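Local coordinates for protein dicer Related Helicase (Caenorhabditis elegans, PDB 6M6S) that binds double-stranded RNA, through this zinc-containing C-terminal domain in the 5'-triphosphate duplex complex, and as an RLR-subfamily helicase probably hydrolyses ATP, at residues B[44-49]-B[71-76]; B[95-100]-B[117-122]. One frame throughout, in Å; residues are numbered along the deposited sequence. Where two conformers were deposited one is given.

Interaction 1: residues B[44-49]-B[71-76]. With ZN (zinc ion), chain F.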
loop_
_atom_site.group_PDB
_atom_site.type_symbol
_atom_site.label_atom_id
_atom_site.label_comp_id
_atom_site.label_asym_id
_atom_site.label_seq_id
_atom_site.Cartn_x
_atom_site.Cartn_y
_atom_site.Cartn_z
ATOM N N PHE B 44 22.744 0.216 -8.755
ATOM C CA PHE B 44 22.002 0.700 -7.566
ATOM C C PHE B 44 21.562 -0.414 -6.632
ATOM O O PHE B 44 20.770 -0.208 -5.679
ATOM C CB PHE B 44 20.816 1.560 -8.011
ATOM C CG PHE B 44 21.233 2.649 -8.943
ATOM C CD1 PHE B 44 22.238 3.526 -8.571
ATOM C CD2 PHE B 44 20.714 2.706 -10.237
ATOM C CE1 PHE B 44 22.669 4.514 -9.447
ATOM C CE2 PHE B 44 21.145 3.685 -11.132
ATOM C CZ PHE B 44 22.139 4.588 -10.733
ATOM N N LEU B 45 22.072 -1.619 -6.872
ATOM C CA LEU B 45 21.691 -2.774 -6.066
ATOM C C LEU B 45 22.918 -3.528 -5.567
ATOM O O LEU B 45 23.866 -3.796 -6.338
ATOM C CB LEU B 45 20.848 -3.752 -6.860
ATOM C CG LEU B 45 19.565 -3.159 -7.451
ATOM C CD1 LEU B 45 18.950 -4.139 -8.375
ATOM C CD2 LEU B 45 18.561 -2.831 -6.276
ATOM N N HIS B 46 22.901 -3.941 -4.301
ATOM C CA HIS B 46 23.846 -4.969 -3.865
ATOM C C HIS B 46 23.175 -6.348 -3.989
ATOM O O HIS B 46 21.959 -6.513 -3.713
ATOM C CB HIS B 46 24.284 -4.819 -2.375
ATOM C CG HIS B 46 25.022 -3.544 -2.059
ATOM N ND1 HIS B 46 26.368 -3.371 -2.326
ATOM C CD2 HIS B 46 24.609 -2.397 -1.454
ATOM C CE1 HIS B 46 26.743 -2.161 -1.938
ATOM N NE2 HIS B 46 25.697 -1.551 -1.394
ATOM N N VAL B 47 23.977 -7.348 -4.349
ATOM C CA VAL B 47 23.470 -8.685 -4.569
ATOM C C VAL B 47 24.068 -9.555 -3.493
ATOM O O VAL B 47 25.306 -9.647 -3.385
ATOM C CB VAL B 47 23.866 -9.166 -6.008
ATOM C CG1 VAL B 47 23.535 -10.637 -6.199
ATOM C CG2 VAL B 47 23.254 -8.267 -7.097
ATOM N N GLU B 48 23.216 -10.185 -2.668
ATOM C CA GLU B 48 23.668 -10.910 -1.486
ATOM C C GLU B 48 23.138 -12.366 -1.532
ATOM O O GLU B 48 21.928 -12.561 -1.643
ATOM C CB GLU B 48 23.217 -10.204 -0.213
ATOM C CG GLU B 48 23.771 -10.854 1.042
ATOM C CD GLU B 48 25.230 -10.409 1.400
ATOM O OE1 GLU B 48 25.839 -9.538 0.717
ATOM O OE2 GLU B 48 25.756 -10.932 2.402
ATOM N N SER B 49 24.014 -13.378 -1.460
ATOM C CA SER B 49 23.533 -14.753 -1.531
ATOM C C SER B 49 22.559 -15.083 -0.388
ATOM O O SER B 49 22.729 -14.603 0.720
ATOM C CB SER B 49 24.727 -15.715 -1.465
ATOM O OG SER B 49 24.267 -17.055 -1.322
ATOM N N HIS B 71 22.382 2.164 -1.403
ATOM C CA HIS B 71 22.648 3.244 -0.479
ATOM C C HIS B 71 22.434 2.865 0.985
ATOM O O HIS B 71 23.319 3.087 1.833
ATOM C CB HIS B 71 21.741 4.454 -0.788
ATOM C CG HIS B 71 22.133 5.679 -0.027
ATOM N ND1 HIS B 71 21.314 6.277 0.908
ATOM C CD2 HIS B 71 23.284 6.396 -0.033
ATOM C CE1 HIS B 71 21.938 7.316 1.438
ATOM N NE2 HIS B 71 23.131 7.411 0.878
ATOM N N CYS B 72 21.255 2.335 1.277
ATOM C CA CYS B 72 20.853 2.085 2.657
ATOM C C CYS B 72 20.834 0.597 3.027
ATOM O O CYS B 72 20.747 0.257 4.224
ATOM C CB CYS B 72 19.508 2.730 2.987
ATOM S SG CYS B 72 18.073 1.865 2.346
ATOM N N LYS B 73 21.003 -0.262 2.012
ATOM C CA LYS B 73 21.128 -1.721 2.207
ATOM C C LYS B 73 19.808 -2.369 2.689
ATOM O O LYS B 73 19.810 -3.550 3.090
ATOM C CB LYS B 73 22.292 -2.102 3.141
ATOM C CG LYS B 73 23.625 -2.031 2.361
ATOM C CD LYS B 73 24.079 -0.605 2.466
ATOM C CE LYS B 73 25.361 -0.306 1.735
ATOM N NZ LYS B 73 25.611 1.162 1.816
ATOM N N LEU B 74 18.692 -1.628 2.617
ATOM C CA LEU B 74 17.445 -2.310 2.924
ATOM C C LEU B 74 17.195 -3.362 1.864
ATOM O O LEU B 74 17.495 -3.137 0.660
ATOM C CB LEU B 74 16.277 -1.305 2.904
ATOM C CG LEU B 74 15.121 -1.919 3.745
ATOM C CD1 LEU B 74 14.306 -0.950 4.427
ATOM C CD2 LEU B 74 14.220 -2.457 2.788
ATOM N N ASP B 75 16.686 -4.517 2.278
ATOM C CA ASP B 75 16.269 -5.482 1.265
ATOM C C ASP B 75 15.136 -4.947 0.397
ATOM O O ASP B 75 14.077 -4.506 0.899
ATOM C CB ASP B 75 15.803 -6.765 1.917
ATOM C CG ASP B 75 15.619 -7.851 0.877
ATOM O OD1 ASP B 75 14.548 -7.819 0.187
ATOM O OD2 ASP B 75 16.536 -8.712 0.720
ATOM N N VAL B 76 15.308 -5.024 -0.916
ATOM C CA VAL B 76 14.302 -4.441 -1.835
ATOM C C VAL B 76 13.721 -5.462 -2.811
ATOM O O VAL B 76 13.038 -5.069 -3.766
ATOM C CB VAL B 76 14.783 -3.189 -2.584
ATOM C CG1 VAL B 76 15.086 -2.027 -1.624
ATOM C CG2 VAL B 76 16.016 -3.492 -3.474
HETATM ZN ZN ZN F . 17.612 2.773 0.285
#
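Leu45 brings one methyl, CD2, to 3.8 Å from Val76 CG2, an oblique meeting of two buried aliphatic side chains. Its CG lies anti to the carbonyl carbon (chi1 -57°) and its CD1 is extended beyond CG, which leaves CD2 as the branch that reaches Val76. The strands 45-48 and 75-82 are not neighbours in their antiparallel sheet: strand 61-69 runs between them, and Ile67 on it touches both residues, as does Phe21 of strand 20-23. The Leu45 carbonyl oxygen accepts a hydrogen bond from Lys145 NZ of helix 140-167. Next along the strand, His46 points toward the other segment and meets the aliphatic part of Lys73, with NE2 3.4 Å from Lys73 CE and CD2 4.0 Å from Lys73 CG. The lysine chain bends at chi2 (87°) and comes at the imidazole obliquely. His46 NE2 is hydrogen-bonded to the backbone O of Phe70, and the two rings stack. Lys73 NZ also bonds to Phe70 O, so that oxygen receives two donors. Lys73 NZ donates to His71 O as well, over 3.0 Å, from well above that carbonyl plane. Cys69 and Cys72 form one CxxC pair of a Cys4 zinc site, Cys69 at the end of strand 61-69 and Cys72 in the turn that leads to strand 75-82. Cys72 SG binds zinc at 2.3 Å, completing the site with Cys14, Cys17 and Cys69. Leu74 N donates to Cys72 SG over 3.6 Å, at 159° at the hydrogen, a second grip on the thiolate that would probably temper its negative charge. Val47, next on the strand, faces helix 140-167 on the side turned from residues 71-76.

Interaction 2: residues B[95-100]-B[117-122]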
loop_
_atom_site.group_PDB
_atom_site.type_symbol
_atom_site.label_atom_id
_atom_site.label_comp_id
_atom_site.label_asym_id
_atom_site.label_seq_id
_atom_site.Cartn_x
_atom_site.Cartn_y
_atom_site.Cartn_z
ATOM N N LEU B 95 9.132 0.021 -2.354
ATOM C CA LEU B 95 9.142 1.120 -3.348
ATOM C C LEU B 95 8.193 2.267 -3.023
ATOM O O LEU B 95 7.083 2.075 -2.487
ATOM C CB LEU B 95 8.742 0.598 -4.708
ATOM C CG LEU B 95 9.727 -0.425 -5.320
ATOM C CD1 LEU B 95 9.169 -0.825 -6.662
ATOM C CD2 LEU B 95 11.151 0.158 -5.439
ATOM N N THR B 96 8.656 3.469 -3.362
ATOM C CA THR B 96 7.776 4.624 -3.475
ATOM C C THR B 96 7.810 5.005 -4.942
ATOM O O THR B 96 8.893 5.105 -5.565
ATOM C CB THR B 96 8.269 5.764 -2.614
ATOM O OG1 THR B 96 8.138 5.369 -1.228
ATOM C CG2 THR B 96 7.356 6.992 -2.740
ATOM N N PHE B 97 6.639 5.230 -5.553
ATOM C CA PHE B 97 6.558 5.685 -6.937
ATOM C C PHE B 97 6.403 7.195 -6.954
ATOM O O PHE B 97 5.560 7.740 -6.236
ATOM C CB PHE B 97 5.374 5.031 -7.622
ATOM C CG PHE B 97 5.477 3.533 -7.656
ATOM C CD1 PHE B 97 6.110 2.896 -8.699
ATOM C CD2 PHE B 97 4.953 2.781 -6.636
ATOM C CE1 PHE B 97 6.203 1.510 -8.696
ATOM C CE2 PHE B 97 5.058 1.398 -6.617
ATOM C CZ PHE B 97 5.682 0.777 -7.703
ATOM N N VAL B 98 7.256 7.880 -7.736
ATOM C CA VAL B 98 7.164 9.350 -7.713
ATOM C C VAL B 98 6.882 9.858 -9.124
ATOM O O VAL B 98 7.603 9.469 -10.070
ATOM C CB VAL B 98 8.476 9.943 -7.216
ATOM C CG1 VAL B 98 8.490 11.475 -7.462
ATOM C CG2 VAL B 98 8.746 9.518 -5.756
ATOM N N GLN B 99 5.891 10.735 -9.270
ATOM C CA GLN B 99 5.673 11.438 -10.538
ATOM C C GLN B 99 6.272 12.817 -10.364
ATOM O O GLN B 99 5.702 13.685 -9.728
ATOM C CB GLN B 99 4.181 11.547 -10.873
ATOM C CG GLN B 99 3.923 11.443 -12.389
ATOM C CD GLN B 99 4.660 12.532 -13.187
ATOM O OE1 GLN B 99 4.541 13.714 -12.873
ATOM N NE2 GLN B 99 5.433 12.130 -14.201
ATOM N N GLU B 100 7.449 13.043 -10.951
ATOM C CA GLU B 100 8.166 14.317 -10.808
ATOM C C GLU B 100 7.394 15.574 -11.208
ATOM O O GLU B 100 7.463 16.603 -10.535
ATOM C CB GLU B 100 9.486 14.251 -11.615
ATOM C CG GLU B 100 9.289 14.016 -13.119
ATOM C CD GLU B 100 9.377 12.539 -13.541
ATOM O OE1 GLU B 100 10.177 12.251 -14.476
ATOM O OE2 GLU B 100 8.642 11.677 -12.965
ATOM N N ASP B 117 -3.552 1.884 -11.220
ATOM C CA ASP B 117 -3.693 3.251 -10.732
ATOM C C ASP B 117 -2.637 4.145 -11.402
ATOM O O ASP B 117 -2.894 5.336 -11.670
ATOM C CB ASP B 117 -3.407 3.253 -9.241
ATOM C CG ASP B 117 -4.510 2.540 -8.409
ATOM O OD1 ASP B 117 -5.580 2.228 -8.968
ATOM O OD2 ASP B 117 -4.278 2.301 -7.198
ATOM N N LEU B 118 -1.467 3.591 -11.724
ATOM C CA LEU B 118 -0.335 4.483 -12.019
ATOM C C LEU B 118 0.144 4.391 -13.463
ATOM O O LEU B 118 0.205 5.401 -14.175
ATOM C CB LEU B 118 0.860 4.225 -11.072
ATOM C CG LEU B 118 0.574 4.335 -9.546
ATOM C CD1 LEU B 118 1.837 4.127 -8.701
ATOM C CD2 LEU B 118 -0.040 5.732 -9.241
ATOM N N PHE B 119 0.545 3.194 -13.894
ATOM C CA PHE B 119 1.055 3.096 -15.259
ATOM C C PHE B 119 0.883 1.697 -15.873
ATOM O O PHE B 119 0.897 0.694 -15.153
ATOM C CB PHE B 119 2.534 3.508 -15.318
ATOM C CG PHE B 119 3.458 2.752 -14.364
ATOM C CD1 PHE B 119 4.095 1.562 -14.738
ATOM C CD2 PHE B 119 3.773 3.288 -13.121
ATOM C CE1 PHE B 119 4.995 0.919 -13.857
ATOM C CE2 PHE B 119 4.636 2.649 -12.236
ATOM C CZ PHE B 119 5.250 1.443 -12.593
ATOM N N TYR B 120 0.703 1.654 -17.195
ATOM C CA TYR B 120 0.683 0.394 -17.927
ATOM C C TYR B 120 2.022 -0.357 -17.828
ATOM O O TYR B 120 3.110 0.265 -17.933
ATOM C CB TYR B 120 0.394 0.761 -19.378
ATOM C CG TYR B 120 0.649 -0.311 -20.382
ATOM C CD1 TYR B 120 -0.225 -1.364 -20.552
ATOM C CD2 TYR B 120 1.762 -0.251 -21.162
ATOM C CE1 TYR B 120 0.018 -2.348 -21.514
ATOM C CE2 TYR B 120 2.021 -1.223 -22.114
ATOM C CZ TYR B 120 1.146 -2.278 -22.284
ATOM O OH TYR B 120 1.449 -3.233 -23.262
ATOM N N ILE B 121 1.965 -1.680 -17.641
ATOM C CA ILE B 121 3.166 -2.531 -17.622
ATOM C C ILE B 121 2.955 -3.591 -18.689
ATOM O O ILE B 121 1.969 -4.351 -18.667
ATOM C CB ILE B 121 3.363 -3.190 -16.211
ATOM C CG1 ILE B 121 3.564 -2.068 -15.200
ATOM C CG2 ILE B 121 4.595 -4.133 -16.215
ATOM C CD1 ILE B 121 3.701 -2.533 -13.762
ATOM N N SER B 122 3.880 -3.666 -19.639
ATOM C CA SER B 122 3.727 -4.632 -20.726
ATOM C C SER B 122 4.242 -6.049 -20.304
ATOM O O SER B 122 5.043 -6.196 -19.345
ATOM C CB SER B 122 4.493 -4.136 -21.976
ATOM O OG SER B 122 5.899 -4.171 -21.746
#
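Two residues beyond Phe97, whose ring meets Leu118 and Phe119, Gln99 OE1 accepts Asp102 N and, weakly, Ser101 N, while its NE2 donates to Ile9 O. These bonds tie the end of strand 95-99 to the following turn and to the N-terminal stretch. The contact itself is apolar. Leu118 sends the methyl CD1 against the root of the Phe97 side chain, 3.8 Å from Phe97 CB and equally close to CG, approaching the ring obliquely. Phe119 offers an edge: Phe119 CE2 lies 3.8 Å from Phe97 CD1, which sits near the plane of the Phe119 ring, and Phe119 CZ is 4.0 Å from Phe97 CE1. The two rings are inclined by 60°, with centroids 5.9 Å apart. The Phe119 CG stands between backbone N and carbonyl carbon (chi1 55°), a turn that brings the far side of its ring to Phe97. In the fold of the RIG-I-type C-terminal domain, strand 95-99 lies inside an antiparallel sheet, between strands 11-14 and 104-106, and residues 117-122 lead from helix 111-117 to strand 122-123 of another sheet. Val114 of that helix touches both phenylalanines, and Leu12 of strand 11-14 packs on Phe97. Leu118 also rests on Met106, the residue that shares a backbone hydrogen bond with Phe97. An alanine in place of Phe97 would remove the whole ring and would probably open a gap between Phe119, Val114 and Leu12, leaving the Phe119 edge without its aromatic mate. At the far end of the loop, Ser122 is hydrogen-bonded through its backbone to Lys29 of strand 27-30.

In the fold
Interactions 1 and 2 follow one another along the chain, with centres 21 Å apart and nearest atoms about 6 Å apart. Strands 45-48 and 75-82 of interaction 1 share one sheet, strand 95-99 lies in another, and residues 117-122 form a loop leading to a third. The zinc site belongs to interaction 1, which supplies Cys72; strand 95-99 of interaction 2 connects to it more remotely, by pairing with strand 11-14, which ends at the ligand Cys14. The Phe97 side chain is about 11 Å from that of Cys14, while the Val76 side chain is about 5 Å from it. Each contact comes within about 9 Å of the bound RNA at its nearest atom, without touching it.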